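Local coordinates for serpin (Taeniopygia guttata, PDB 5HGC), which binds cortisol and, as a member of the serpin family, probably inhibits serine proteases, at residues F20-E25 with Y282-T287; R24-E29 with I35-V40; A45-A50 with E63-N68; N83-L88 with L122-A127; H319-D324 with T367-K372. All coordinates share one frame; numbering follows the deposited sequence. Where two conformers were deposited one is given.

Contacts 1, 2 and 5 form the closest group: contacts 1 and 2 both use helix 12-29, their centres about 5 Å apart, and contact 5 lies about 9 Å from contact 2, between centres. Strand 35-37 of contact 2 pairs with strand 366-373 of contact 5, where Ile35 O and Lys372 N are 2.7 Å apart. Contacts 3 and 4, about 15 Å apart between centres, join helices 39-52, 55-64, 74-89 and 113-123 and meet where Ala47 and Met48 pack on Tyr123. The steroid lies about 12 Å from the side chain of Phe369 and 13 Å from that of Tyr37, whereas the bound diamino sugar is about 4 Å from the side chain of Leu122 in contact 4.

Contact 1: residues F20-E25 with Y282-T287; sequences FQFFRE and YEISNT
Glu283 OE2 accepts two hydrogen bonds, one from Ser285 OG at 2.7 Å through its syn lone pair and one from Val317 N, bracing the turn before helix 285-290, the region from which Ile284 and Thr287 meet Phe22. Ile284, at the N-cap position of that helix, and Thr287, inside it, approach the phenyl ring from different directions. Thr287 CG2 sits over one face in a CH-pi contact, 3.9 Å from the ring centroid and displaced toward the rim. Ile284 CG2 comes in at the edge, near the ring plane, 3.7 Å from Phe22 CZ. With CG anti to the backbone N (chi1 -172°), the Phe22 ring points out toward both. One turn further along, Glu25 CB adds a lighter touch, 3.9 Å from Thr287 CG2. The Phe22 ring also meets that of Tyr37, their planes at about 50°. Helix 12-29 thus packs beside helix 285-290, just past the end of strand 265-283, whose Tyr282 bonds through the backbone to His319 of strand 316-325.

Contact 2: residues R24-E29 with I35-V40; sequences REVTQE and IFYSPV
Ile35 opens the strand by meeting Val26 of the helix tip to tip; Val26 has two conformers, and its contacts here are those of one. Ile35 CG2, anti to the backbone N (chi1 -57°), lies 3.8 Å from Val26 CG1, and Ile35 CD1 4.0 Å from Val26 CG2. Thr27 joins from a crosswise direction, its CG2 4.1 Å from Ile35 CG1. Phe36 turns to the far side of the strand, while its N bonds to Tyr282 OH. Tyr37 returns to the helix side, where CE1 lies 4.2 Å from Val26 CG1, and the Ile35 CG2 methyl borders the tyrosine ring at its edge. Strand 35-37 of the serpin B sheet thus runs back beside helix 12-29, its axis 10.0 Å from that of 24-29 and roughly antiparallel, at 143°. The phenol end of Tyr37 is tethered to the same helix through Ala19 O. Ser38 is the N-cap of helix 39-52: OG bonds to Leu368 O and, weakly, to Ser41 N. Pro39 then starts that helix, its ring resting on Thr367 and Ile370.

Contact 3: residues A45-A50 with E63-N68; sequences AFAMLA and EGLAFN
A Schellman motif ends helix 55-64, and Leu65, the first residue to leave helical geometry there, plugs against helix 39-52. Ala66 is the C-prime residue, with a positive phi of 69°; its N bonds to Glu63 O at 2.8 Å, and Phe67 N bonds to Leu62 O. Leu65 points its side chain at helix 39-52, CG lying anti to the carbonyl carbon (chi1 -71°). Both methyls lie against Phe46 CB, CD1 at 4.0 Å and CD2 at 4.1 Å. CD1 also lies against the backbone, 3.7 Å from Ala47 N, with Ala47 CB at 4.1 Å. Phe46 contributes only its CB, since its ring leads away from Leu65 toward Phe297 and Leu169. Between side chains the contact is apolar and rests on one leucine. Around it, Leu65 also packs on Phe18 of helix 12-29, Ala66 O accepts a bond from Asn14 ND2 of that helix, and Ala47 touches Tyr123 of helix 113-123 with its methyl.

Contact 4: residues N83-L88 with L122-A127; sequences NLIHML and LYQLEA
This is van der Waals packing of one isoleucine against the end of a helix, backbone and amide atoms included, joining helix 74-89 to the turn that leads from helix 113-123 into strand 126-130. Ile85 splits its two branches between the last helical residues, Leu122 and Tyr123, and Gln124 just after them. Its CD1 tucks against the backbone, 3.6 Å from Tyr123 CA and 3.7 Å from Leu122 O, and also lies 3.7 Å from Tyr123 CD1, meeting the tyrosine ring obliquely. The other branch, CG2, which is anti to the backbone N with CG1 beside that N (chi1 -50°), faces the Gln124 amide, with OE1 at 3.5 Å and CD at 3.7 Å. Gln124 and Ile85 slide past each other in opposite directions, the glutamine held by a bond from Asn89 ND2 to its OE1. Gln124 leaves helical geometry with a positive phi of 49°, which ends helix 113-123. Leu122 O is hydrogen-bonded to His82 ND1. Tyr123 OH bonds to His78 ND1, and His78 lines the pocket of the bound diamino sugar. Helix 39-52 packs alongside, where Thr44 touches Ile85 and Met48 and Leu51 touch Tyr123, and strand 126-130 continues beside strand 100-106.

Contact 5: residues H319-D324 with T367-K372; sequences HKASLD and TLFIGK
The contact joins sheets A and B of the serpin fold: Ala321 lies on strand 316-325 of sheet A and Phe369 on strand 366-373 of sheet B. No backbone hydrogen bonds link these strands; they face each other through side chains, Ala321 and Phe369 being nearest with CA atoms 8.0 Å apart. The Ala321 methyl sits at the edge of the Phe369 ring, close to the ring plane, with CB 4.0 Å from CE1 and 4.2 Å from CD1. Phe369 reaches it with CG beside the backbone N, chi1 -66°. The Ser322 carbonyl is a looser neighbour, its O 4.4 Å from Phe369 CE1. Phe36 of strand 35-37 lies nearly parallel to the Phe369 ring, with planes at about 15°, and touches Ala321 and Leu323 as well, adding to the packing between the sheets. Leu368 and Phe369 together form a classic beta bulge opposite Ile359, the extra residue being accommodated where strand 366-373 pairs with strand 355-361. Just along strand 316-325, His319 NE2 accepts a hydrogen bond from Ser38 N and its ND1 is hydrogen-bonded to Ser171 OG, which spans the start of helix 39-52 and strand 167-176. This linkage of sheet A, sheet B and the start of helix 39-52 is characteristic of the serpin shutter region.

Contact 1: residues F20-E25 with Y282-T287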
# COMPACT_ATOMS: atom_id res chain seq x y z
N PHE A 20 9.38 -1.63 2.81
CA PHE A 20 9.73 -1.75 4.21
C PHE A 20 10.57 -0.62 4.86
O PHE A 20 10.35 -0.32 6.06
CB PHE A 20 10.18 -3.19 4.55
CG PHE A 20 9.10 -4.20 4.26
CD1 PHE A 20 7.96 -4.26 5.06
CD2 PHE A 20 9.17 -4.99 3.12
CE1 PHE A 20 6.92 -5.14 4.74
CE2 PHE A 20 8.14 -5.87 2.80
CZ PHE A 20 7.01 -5.95 3.60
N GLN A 21 11.46 0.07 4.12
CA GLN A 21 12.05 1.29 4.73
C GLN A 21 10.99 2.30 5.07
O GLN A 21 11.04 2.95 6.12
CB GLN A 21 13.07 2.00 3.87
CG GLN A 21 14.22 1.14 3.44
CD GLN A 21 14.94 1.74 2.26
OE1 GLN A 21 15.08 2.98 2.18
NE2 GLN A 21 15.40 0.86 1.34
N PHE A 22 10.02 2.43 4.16
CA PHE A 22 8.98 3.39 4.38
C PHE A 22 8.28 3.05 5.68
O PHE A 22 8.10 3.96 6.52
CB PHE A 22 7.99 3.42 3.21
CG PHE A 22 6.99 4.53 3.30
CD1 PHE A 22 5.83 4.39 4.05
CD2 PHE A 22 7.19 5.73 2.60
CE1 PHE A 22 4.91 5.44 4.13
CE2 PHE A 22 6.27 6.77 2.66
CZ PHE A 22 5.13 6.64 3.45
N PHE A 23 7.91 1.75 5.82
CA PHE A 23 7.28 1.21 7.03
C PHE A 23 8.07 1.49 8.32
O PHE A 23 7.46 1.98 9.30
CB PHE A 23 7.07 -0.31 6.92
CG PHE A 23 6.28 -0.90 8.06
CD1 PHE A 23 4.96 -0.49 8.30
CD2 PHE A 23 6.85 -1.81 8.92
CE1 PHE A 23 4.19 -1.03 9.34
CE2 PHE A 23 6.09 -2.34 9.98
CZ PHE A 23 4.75 -1.96 10.19
N ARG A 24 9.39 1.20 8.31
CA ARG A 24 10.28 1.48 9.46
C ARG A 24 10.22 2.93 9.87
O ARG A 24 10.01 3.21 11.05
CB ARG A 24 11.73 0.92 9.30
CG ARG A 24 11.72 -0.61 9.10
CD ARG A 24 13.05 -1.32 9.23
NE ARG A 24 14.00 -1.05 8.14
CZ ARG A 24 13.95 -1.57 6.90
NH1 ARG A 24 12.97 -2.39 6.53
NH2 ARG A 24 14.88 -1.25 6.01
N GLU A 25 10.30 3.84 8.88
CA GLU A 25 10.22 5.30 9.06
C GLU A 25 8.94 5.77 9.67
O GLU A 25 8.95 6.54 10.63
CB GLU A 25 10.43 6.07 7.74
CG GLU A 25 11.86 6.22 7.26
CD GLU A 25 12.81 6.94 8.25
OE1 GLU A 25 12.37 7.68 9.20
OE2 GLU A 25 14.03 6.75 8.04
N TYR A 282 -2.09 10.13 4.41
CA TYR A 282 -0.87 10.83 4.83
C TYR A 282 -0.35 11.86 3.83
O TYR A 282 -0.42 11.67 2.63
CB TYR A 282 0.26 9.83 5.19
CG TYR A 282 -0.19 8.63 5.97
CD1 TYR A 282 -0.17 8.65 7.35
CD2 TYR A 282 -0.66 7.48 5.33
CE1 TYR A 282 -0.59 7.56 8.08
CE2 TYR A 282 -1.09 6.38 6.05
CZ TYR A 282 -1.05 6.42 7.44
OH TYR A 282 -1.50 5.36 8.20
N GLU A 283 0.18 12.97 4.35
CA GLU A 283 1.06 13.80 3.56
C GLU A 283 2.45 13.22 3.82
O GLU A 283 2.91 13.23 4.94
CB GLU A 283 0.90 15.29 3.94
CG GLU A 283 1.39 16.33 2.91
CD GLU A 283 2.89 16.28 2.62
OE1 GLU A 283 3.70 16.14 3.57
OE2 GLU A 283 3.29 16.36 1.44
N ILE A 284 3.10 12.68 2.79
CA ILE A 284 4.27 11.79 2.93
C ILE A 284 5.65 12.39 2.62
O ILE A 284 6.65 11.66 2.55
CB ILE A 284 4.07 10.47 2.15
CG1 ILE A 284 3.75 10.72 0.66
CG2 ILE A 284 3.00 9.57 2.79
CD1 ILE A 284 3.93 9.47 -0.22
N SER A 285 5.69 13.72 2.43
CA SER A 285 6.92 14.49 2.19
C SER A 285 8.06 14.22 3.15
O SER A 285 9.15 13.90 2.69
CB SER A 285 6.62 15.97 2.22
OG SER A 285 5.96 16.35 1.05
N ASN A 286 7.83 14.38 4.48
CA ASN A 286 8.91 14.23 5.47
C ASN A 286 9.54 12.89 5.34
O ASN A 286 10.79 12.77 5.41
CB ASN A 286 8.40 14.21 6.91
CG ASN A 286 7.64 15.42 7.29
OD1 ASN A 286 7.59 16.42 6.56
ND2 ASN A 286 7.01 15.35 8.45
N THR A 287 8.66 11.88 5.19
CA THR A 287 9.02 10.48 5.21
C THR A 287 9.94 10.29 4.03
O THR A 287 11.03 9.75 4.19
CB THR A 287 7.79 9.57 5.13
OG1 THR A 287 6.82 9.97 6.10
CG2 THR A 287 8.19 8.13 5.35

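Contact 2: residues R24-E29 with I35-V40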
# COMPACT_ATOMS: atom_id res chain seq x y z
N ARG A 24 9.39 1.20 8.31
CA ARG A 24 10.28 1.48 9.46
C ARG A 24 10.22 2.93 9.87
O ARG A 24 10.01 3.21 11.05
CB ARG A 24 11.73 0.92 9.30
CG ARG A 24 11.72 -0.61 9.10
CD ARG A 24 13.05 -1.32 9.23
NE ARG A 24 14.00 -1.05 8.14
CZ ARG A 24 13.95 -1.57 6.90
NH1 ARG A 24 12.97 -2.39 6.53
NH2 ARG A 24 14.88 -1.25 6.01
N GLU A 25 10.30 3.84 8.88
CA GLU A 25 10.22 5.30 9.06
C GLU A 25 8.94 5.77 9.67
O GLU A 25 8.95 6.54 10.63
CB GLU A 25 10.43 6.07 7.74
CG GLU A 25 11.86 6.22 7.26
CD GLU A 25 12.81 6.94 8.25
OE1 GLU A 25 12.37 7.68 9.20
OE2 GLU A 25 14.03 6.75 8.04
N VAL A 26 7.82 5.32 9.12
CA VAL A 26 6.51 5.81 9.54
C VAL A 26 6.12 5.34 10.95
O VAL A 26 5.44 6.06 11.67
CB VAL A 26 5.43 5.54 8.44
CG1 VAL A 26 5.11 4.05 8.30
CG2 VAL A 26 4.18 6.38 8.67
N THR A 27 6.55 4.14 11.34
CA THR A 27 6.26 3.59 12.68
C THR A 27 7.07 4.32 13.80
O THR A 27 6.57 4.48 14.91
CB THR A 27 6.41 2.05 12.77
OG1 THR A 27 7.70 1.66 12.30
CG2 THR A 27 5.34 1.38 11.94
N GLN A 28 8.29 4.75 13.49
CA GLN A 28 8.98 5.78 14.30
C GLN A 28 8.21 7.10 14.50
O GLN A 28 7.87 7.42 15.63
CB GLN A 28 10.33 6.09 13.74
CG GLN A 28 11.26 4.93 13.86
CD GLN A 28 12.62 5.37 13.41
OE1 GLN A 28 13.03 5.07 12.29
NE2 GLN A 28 13.30 6.15 14.26
N GLU A 29 7.92 7.86 13.44
CA GLU A 29 7.18 9.10 13.61
C GLU A 29 5.76 8.95 14.23
O GLU A 29 5.14 9.96 14.58
CB GLU A 29 7.22 10.00 12.34
CG GLU A 29 6.16 9.75 11.25
CD GLU A 29 6.59 10.15 9.81
OE1 GLU A 29 7.76 9.93 9.38
OE2 GLU A 29 5.73 10.68 9.06
N ILE A 35 -1.20 2.08 11.22
CA ILE A 35 -0.56 2.48 9.97
C ILE A 35 -1.20 1.70 8.86
O ILE A 35 -1.31 0.49 8.96
CB ILE A 35 0.92 2.18 10.00
CG1 ILE A 35 1.57 2.89 11.21
CG2 ILE A 35 1.59 2.54 8.65
CD1 ILE A 35 1.64 4.40 11.10
N PHE A 36 -1.64 2.39 7.79
CA PHE A 36 -2.17 1.72 6.58
C PHE A 36 -1.89 2.47 5.30
O PHE A 36 -2.40 3.56 5.11
CB PHE A 36 -3.66 1.44 6.69
CG PHE A 36 -4.12 0.44 5.69
CD1 PHE A 36 -3.88 -0.93 5.90
CD2 PHE A 36 -4.76 0.83 4.51
CE1 PHE A 36 -4.27 -1.89 4.97
CE2 PHE A 36 -5.14 -0.12 3.57
CZ PHE A 36 -4.89 -1.47 3.80
N TYR A 37 -1.11 1.87 4.41
CA TYR A 37 -0.75 2.49 3.15
C TYR A 37 -0.52 1.45 2.07
O TYR A 37 -0.59 0.23 2.32
CB TYR A 37 0.45 3.45 3.31
CG TYR A 37 1.75 2.75 3.64
CD1 TYR A 37 2.09 2.42 4.98
CD2 TYR A 37 2.66 2.42 2.62
CE1 TYR A 37 3.27 1.75 5.27
CE2 TYR A 37 3.83 1.75 2.90
CZ TYR A 37 4.13 1.42 4.23
OH TYR A 37 5.32 0.78 4.52
N SER A 38 -0.36 1.94 0.82
CA SER A 38 -0.04 1.09 -0.34
C SER A 38 1.36 1.37 -0.88
O SER A 38 1.57 2.33 -1.58
CB SER A 38 -1.11 1.15 -1.43
OG SER A 38 -0.70 0.35 -2.55
N PRO A 39 2.35 0.52 -0.53
CA PRO A 39 3.71 0.74 -1.08
C PRO A 39 3.67 0.88 -2.62
O PRO A 39 4.24 1.82 -3.17
CB PRO A 39 4.46 -0.55 -0.71
CG PRO A 39 3.65 -1.23 0.33
CD PRO A 39 2.24 -0.72 0.28
N VAL A 40 3.01 -0.05 -3.29
CA VAL A 40 3.08 -0.08 -4.73
C VAL A 40 2.55 1.22 -5.32
O VAL A 40 3.13 1.71 -6.28
CB VAL A 40 2.37 -1.30 -5.34
CG1 VAL A 40 0.84 -1.34 -5.03
CG2 VAL A 40 2.80 -1.45 -6.80

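Contact 3: residues A45-A50 with E63-N68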
# COMPACT_ATOMS: atom_id res chain seq x y z
N ALA A 45 3.50 6.42 -7.93
CA ALA A 45 3.24 7.85 -8.06
C ALA A 45 4.58 8.57 -8.25
O ALA A 45 4.71 9.38 -9.18
CB ALA A 45 2.49 8.41 -6.87
N PHE A 46 5.60 8.21 -7.46
CA PHE A 46 6.92 8.83 -7.58
C PHE A 46 7.74 8.50 -8.78
O PHE A 46 8.45 9.37 -9.29
CB PHE A 46 7.73 8.70 -6.28
CG PHE A 46 7.38 9.79 -5.33
CD1 PHE A 46 6.26 9.67 -4.52
CD2 PHE A 46 8.07 10.98 -5.37
CE1 PHE A 46 5.86 10.75 -3.73
CE2 PHE A 46 7.69 12.06 -4.58
CZ PHE A 46 6.59 11.95 -3.76
N ALA A 47 7.64 7.27 -9.27
CA ALA A 47 8.37 6.88 -10.47
C ALA A 47 7.81 7.72 -11.61
O ALA A 47 8.55 8.24 -12.43
CB ALA A 47 8.18 5.41 -10.75
N MET A 48 6.50 7.90 -11.60
CA MET A 48 5.84 8.75 -12.55
C MET A 48 6.37 10.20 -12.53
O MET A 48 6.66 10.74 -13.61
CB MET A 48 4.36 8.66 -12.29
CG MET A 48 3.50 9.31 -13.32
SD MET A 48 2.42 10.36 -12.37
CE MET A 48 3.44 11.82 -12.34
N LEU A 49 6.56 10.81 -11.35
CA LEU A 49 7.26 12.10 -11.31
C LEU A 49 8.63 12.04 -11.94
O LEU A 49 9.05 12.99 -12.63
CB LEU A 49 7.44 12.64 -9.91
CG LEU A 49 6.22 13.29 -9.28
CD1 LEU A 49 6.71 13.93 -7.99
CD2 LEU A 49 5.59 14.36 -10.16
N ALA A 50 9.33 10.94 -11.73
CA ALA A 50 10.65 10.81 -12.33
C ALA A 50 10.61 11.00 -13.87
O ALA A 50 11.60 11.46 -14.45
CB ALA A 50 11.29 9.49 -11.97
N GLU A 63 16.53 6.67 -6.61
CA GLU A 63 17.35 6.01 -5.62
C GLU A 63 16.58 5.86 -4.33
O GLU A 63 16.71 4.87 -3.63
CB GLU A 63 18.67 6.73 -5.44
CG GLU A 63 19.65 6.31 -6.53
CD GLU A 63 20.93 7.12 -6.53
OE1 GLU A 63 21.04 8.09 -5.73
OE2 GLU A 63 21.82 6.80 -7.34
N GLY A 64 15.76 6.84 -4.03
CA GLY A 64 15.01 6.82 -2.78
C GLY A 64 13.95 5.75 -2.89
O GLY A 64 13.53 5.18 -1.88
N LEU A 65 13.53 5.49 -4.13
CA LEU A 65 12.68 4.35 -4.41
C LEU A 65 13.41 2.98 -4.34
O LEU A 65 12.78 1.96 -4.69
CB LEU A 65 11.98 4.56 -5.77
CG LEU A 65 10.87 5.65 -5.79
CD1 LEU A 65 10.33 5.75 -7.23
CD2 LEU A 65 9.77 5.50 -4.73
N ALA A 66 14.70 2.98 -3.91
CA ALA A 66 15.60 1.81 -3.76
C ALA A 66 16.04 1.15 -5.08
O ALA A 66 16.24 -0.07 -5.13
CB ALA A 66 15.03 0.77 -2.81
N PHE A 67 16.11 1.92 -6.15
CA PHE A 67 16.77 1.46 -7.37
C PHE A 67 18.23 1.94 -7.42
O PHE A 67 18.55 3.10 -7.04
CB PHE A 67 16.03 1.98 -8.60
CG PHE A 67 14.66 1.44 -8.73
CD1 PHE A 67 14.46 0.16 -9.25
CD2 PHE A 67 13.54 2.22 -8.33
CE1 PHE A 67 13.17 -0.33 -9.37
CE2 PHE A 67 12.25 1.69 -8.43
CZ PHE A 67 12.08 0.41 -8.95
N ASN A 68 19.12 1.08 -7.91
CA ASN A 68 20.51 1.45 -8.07
C ASN A 68 20.78 1.62 -9.56
O ASN A 68 20.83 0.65 -10.35
CB ASN A 68 21.42 0.40 -7.41
CG ASN A 68 22.91 0.64 -7.65
OD1 ASN A 68 23.33 1.55 -8.39
ND2 ASN A 68 23.72 -0.21 -7.02

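Contact 4: residues N83-L88 with L122-A127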
# COMPACT_ATOMS: atom_id res chain seq x y z
N ASN A 83 4.17 -2.24 -16.50
CA ASN A 83 3.74 -3.62 -16.55
C ASN A 83 3.02 -3.95 -15.24
O ASN A 83 1.95 -4.58 -15.25
CB ASN A 83 4.95 -4.51 -16.83
CG ASN A 83 4.63 -5.99 -16.89
OD1 ASN A 83 5.49 -6.75 -16.54
ND2 ASN A 83 3.43 -6.41 -17.35
N LEU A 84 3.58 -3.46 -14.13
CA LEU A 84 2.95 -3.62 -12.85
C LEU A 84 1.55 -3.01 -12.77
O LEU A 84 0.62 -3.72 -12.39
CB LEU A 84 3.88 -3.05 -11.78
CG LEU A 84 3.56 -3.13 -10.30
CD1 LEU A 84 3.28 -4.59 -9.88
CD2 LEU A 84 4.81 -2.57 -9.65
N ILE A 85 1.37 -1.73 -13.15
CA ILE A 85 0.03 -1.12 -13.05
C ILE A 85 -0.93 -1.83 -13.97
O ILE A 85 -2.10 -2.05 -13.62
CB ILE A 85 -0.02 0.38 -13.42
CG1 ILE A 85 1.03 1.16 -12.70
CG2 ILE A 85 -1.36 1.05 -13.06
CD1 ILE A 85 1.31 2.43 -13.47
N HIS A 86 -0.46 -2.16 -15.16
CA HIS A 86 -1.31 -2.84 -16.11
C HIS A 86 -1.86 -4.15 -15.49
O HIS A 86 -3.05 -4.44 -15.55
CB HIS A 86 -0.56 -3.07 -17.43
CG HIS A 86 -1.37 -3.77 -18.47
ND1 HIS A 86 -1.47 -5.15 -18.55
CD2 HIS A 86 -2.15 -3.28 -19.47
CE1 HIS A 86 -2.28 -5.48 -19.54
NE2 HIS A 86 -2.70 -4.36 -20.11
N MET A 87 -0.98 -4.91 -14.83
CA MET A 87 -1.42 -6.17 -14.24
C MET A 87 -2.30 -6.04 -13.05
O MET A 87 -3.27 -6.79 -12.97
CB MET A 87 -0.24 -7.04 -13.93
CG MET A 87 0.31 -7.47 -15.28
SD MET A 87 1.54 -8.74 -15.15
CE MET A 87 0.37 -10.09 -14.79
N LEU A 88 -1.99 -5.08 -12.17
CA LEU A 88 -2.79 -4.79 -10.99
C LEU A 88 -4.15 -4.19 -11.30
O LEU A 88 -5.15 -4.50 -10.61
CB LEU A 88 -2.03 -3.87 -10.03
CG LEU A 88 -0.72 -4.46 -9.51
CD1 LEU A 88 -0.02 -3.40 -8.68
CD2 LEU A 88 -0.98 -5.76 -8.75
N LEU A 122 2.34 5.45 -19.70
CA LEU A 122 3.04 4.59 -18.75
C LEU A 122 2.30 4.34 -17.44
O LEU A 122 2.32 3.24 -16.91
CB LEU A 122 4.45 5.08 -18.47
CG LEU A 122 5.45 4.96 -19.61
CD1 LEU A 122 6.71 5.79 -19.28
CD2 LEU A 122 5.81 3.50 -19.84
N TYR A 123 1.64 5.37 -16.93
CA TYR A 123 1.26 5.41 -15.54
C TYR A 123 -0.19 5.72 -15.43
O TYR A 123 -0.68 5.94 -14.33
CB TYR A 123 2.07 6.45 -14.76
CG TYR A 123 3.51 6.03 -14.52
CD1 TYR A 123 3.83 5.08 -13.53
CD2 TYR A 123 4.56 6.54 -15.29
CE1 TYR A 123 5.14 4.65 -13.33
CE2 TYR A 123 5.87 6.14 -15.08
CZ TYR A 123 6.16 5.18 -14.12
OH TYR A 123 7.46 4.77 -13.89
N GLN A 124 -0.91 5.76 -16.55
CA GLN A 124 -2.34 6.16 -16.52
C GLN A 124 -2.61 7.48 -15.73
O GLN A 124 -3.63 7.60 -15.08
CB GLN A 124 -3.25 5.04 -15.97
CG GLN A 124 -2.93 3.56 -16.31
CD GLN A 124 -3.77 2.53 -15.45
OE1 GLN A 124 -4.17 2.81 -14.28
NE2 GLN A 124 -4.03 1.35 -16.03
N LEU A 125 -1.68 8.44 -15.75
CA LEU A 125 -1.88 9.72 -15.07
C LEU A 125 -3.06 10.53 -15.61
O LEU A 125 -3.23 10.73 -16.86
CB LEU A 125 -0.62 10.59 -15.15
CG LEU A 125 -0.84 12.06 -14.69
CD1 LEU A 125 -1.03 12.12 -13.19
CD2 LEU A 125 0.31 12.99 -15.10
N GLU A 126 -3.86 11.01 -14.66
CA GLU A 126 -4.80 12.11 -14.95
C GLU A 126 -4.24 13.35 -14.33
O GLU A 126 -3.94 13.32 -13.12
CB GLU A 126 -6.20 11.87 -14.38
CG GLU A 126 -6.82 10.64 -15.00
CD GLU A 126 -8.26 10.38 -14.62
OE1 GLU A 126 -8.74 10.81 -13.55
OE2 GLU A 126 -8.95 9.72 -15.42
N ALA A 127 -4.11 14.43 -15.12
CA ALA A 127 -3.58 15.71 -14.63
C ALA A 127 -4.64 16.80 -14.76
O ALA A 127 -5.38 16.83 -15.76
CB ALA A 127 -2.36 16.09 -15.44

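Contact 5: residues H319-D324 with T367-K372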
# COMPACT_ATOMS: atom_id res chain seq x y z
N HIS A 319 -1.27 10.56 0.09
CA HIS A 319 -1.56 9.16 -0.18
C HIS A 319 -2.69 8.64 0.68
O HIS A 319 -2.64 8.80 1.89
CB HIS A 319 -0.34 8.31 0.04
CG HIS A 319 -0.61 6.85 -0.10
ND1 HIS A 319 -0.85 6.25 -1.32
CD2 HIS A 319 -0.73 5.87 0.84
CE1 HIS A 319 -1.08 4.96 -1.13
NE2 HIS A 319 -1.01 4.71 0.17
N LYS A 320 -3.73 8.06 0.09
CA LYS A 320 -4.80 7.46 0.92
C LYS A 320 -5.07 6.02 0.46
O LYS A 320 -5.37 5.79 -0.73
CB LYS A 320 -6.08 8.31 0.93
CG LYS A 320 -7.12 7.95 2.01
CD LYS A 320 -8.19 9.02 2.10
CE LYS A 320 -9.07 8.98 3.37
NZ LYS A 320 -10.34 8.17 3.33
N ALA A 321 -4.93 5.07 1.39
CA ALA A 321 -5.24 3.66 1.09
C ALA A 321 -6.40 3.22 1.95
O ALA A 321 -6.53 3.61 3.09
CB ALA A 321 -4.04 2.75 1.33
N SER A 322 -7.24 2.38 1.39
CA SER A 322 -8.43 2.00 2.07
C SER A 322 -8.77 0.53 1.79
O SER A 322 -8.64 0.02 0.66
CB SER A 322 -9.51 2.95 1.61
OG SER A 322 -10.63 2.76 2.36
N LEU A 323 -9.22 -0.16 2.82
CA LEU A 323 -9.38 -1.61 2.75
C LEU A 323 -10.58 -2.03 3.54
O LEU A 323 -10.77 -1.61 4.68
CB LEU A 323 -8.13 -2.29 3.33
CG LEU A 323 -8.19 -3.81 3.62
CD1 LEU A 323 -8.16 -4.63 2.31
CD2 LEU A 323 -7.09 -4.28 4.60
N ASP A 324 -11.40 -2.87 2.98
CA ASP A 324 -12.37 -3.56 3.81
C ASP A 324 -12.03 -5.05 3.90
O ASP A 324 -11.57 -5.70 2.89
CB ASP A 324 -13.78 -3.43 3.24
CG ASP A 324 -14.30 -2.03 3.30
OD1 ASP A 324 -14.05 -1.34 4.31
OD2 ASP A 324 -14.93 -1.61 2.30
N THR A 367 4.23 -5.82 -3.01
CA THR A 367 3.48 -5.46 -1.84
C THR A 367 2.42 -4.42 -2.19
O THR A 367 2.75 -3.29 -2.59
CB THR A 367 4.40 -4.93 -0.74
OG1 THR A 367 5.59 -5.75 -0.71
CG2 THR A 367 3.68 -4.93 0.60
N LEU A 368 1.17 -4.84 -2.02
CA LEU A 368 0.03 -3.99 -2.27
C LEU A 368 -0.35 -3.17 -1.05
O LEU A 368 -0.69 -2.00 -1.19
CB LEU A 368 -1.19 -4.78 -2.76
CG LEU A 368 -0.87 -5.80 -3.85
CD1 LEU A 368 -2.16 -6.49 -4.26
CD2 LEU A 368 -0.12 -5.18 -5.04
N PHE A 369 -0.32 -3.77 0.14
CA PHE A 369 -0.72 -2.99 1.33
C PHE A 369 0.10 -3.37 2.54
O PHE A 369 0.45 -4.55 2.72
CB PHE A 369 -2.20 -3.20 1.65
CG PHE A 369 -3.14 -2.66 0.61
CD1 PHE A 369 -3.50 -1.31 0.61
CD2 PHE A 369 -3.70 -3.50 -0.36
CE1 PHE A 369 -4.39 -0.81 -0.35
CE2 PHE A 369 -4.59 -2.99 -1.33
CZ PHE A 369 -4.94 -1.64 -1.32
N ILE A 370 0.40 -2.38 3.38
CA ILE A 370 1.04 -2.64 4.66
C ILE A 370 0.17 -2.01 5.76
O ILE A 370 -0.06 -0.78 5.78
CB ILE A 370 2.50 -2.15 4.66
CG1 ILE A 370 3.34 -3.01 3.70
CG2 ILE A 370 3.09 -2.22 6.07
CD1 ILE A 370 4.79 -2.59 3.56
N GLY A 371 -0.33 -2.86 6.66
CA GLY A 371 -1.22 -2.41 7.71
C GLY A 371 -0.58 -2.79 9.02
O GLY A 371 -0.00 -3.87 9.16
N LYS A 372 -0.66 -1.90 9.99
CA LYS A 372 -0.35 -2.21 11.35
C LYS A 372 -1.66 -1.83 11.99
O LYS A 372 -2.03 -0.66 11.96
CB LYS A 372 0.83 -1.35 11.85
CG LYS A 372 0.99 -1.51 13.33
CD LYS A 372 2.07 -0.65 13.88
CE LYS A 372 1.95 -0.65 15.40
NZ LYS A 372 3.13 0.09 15.96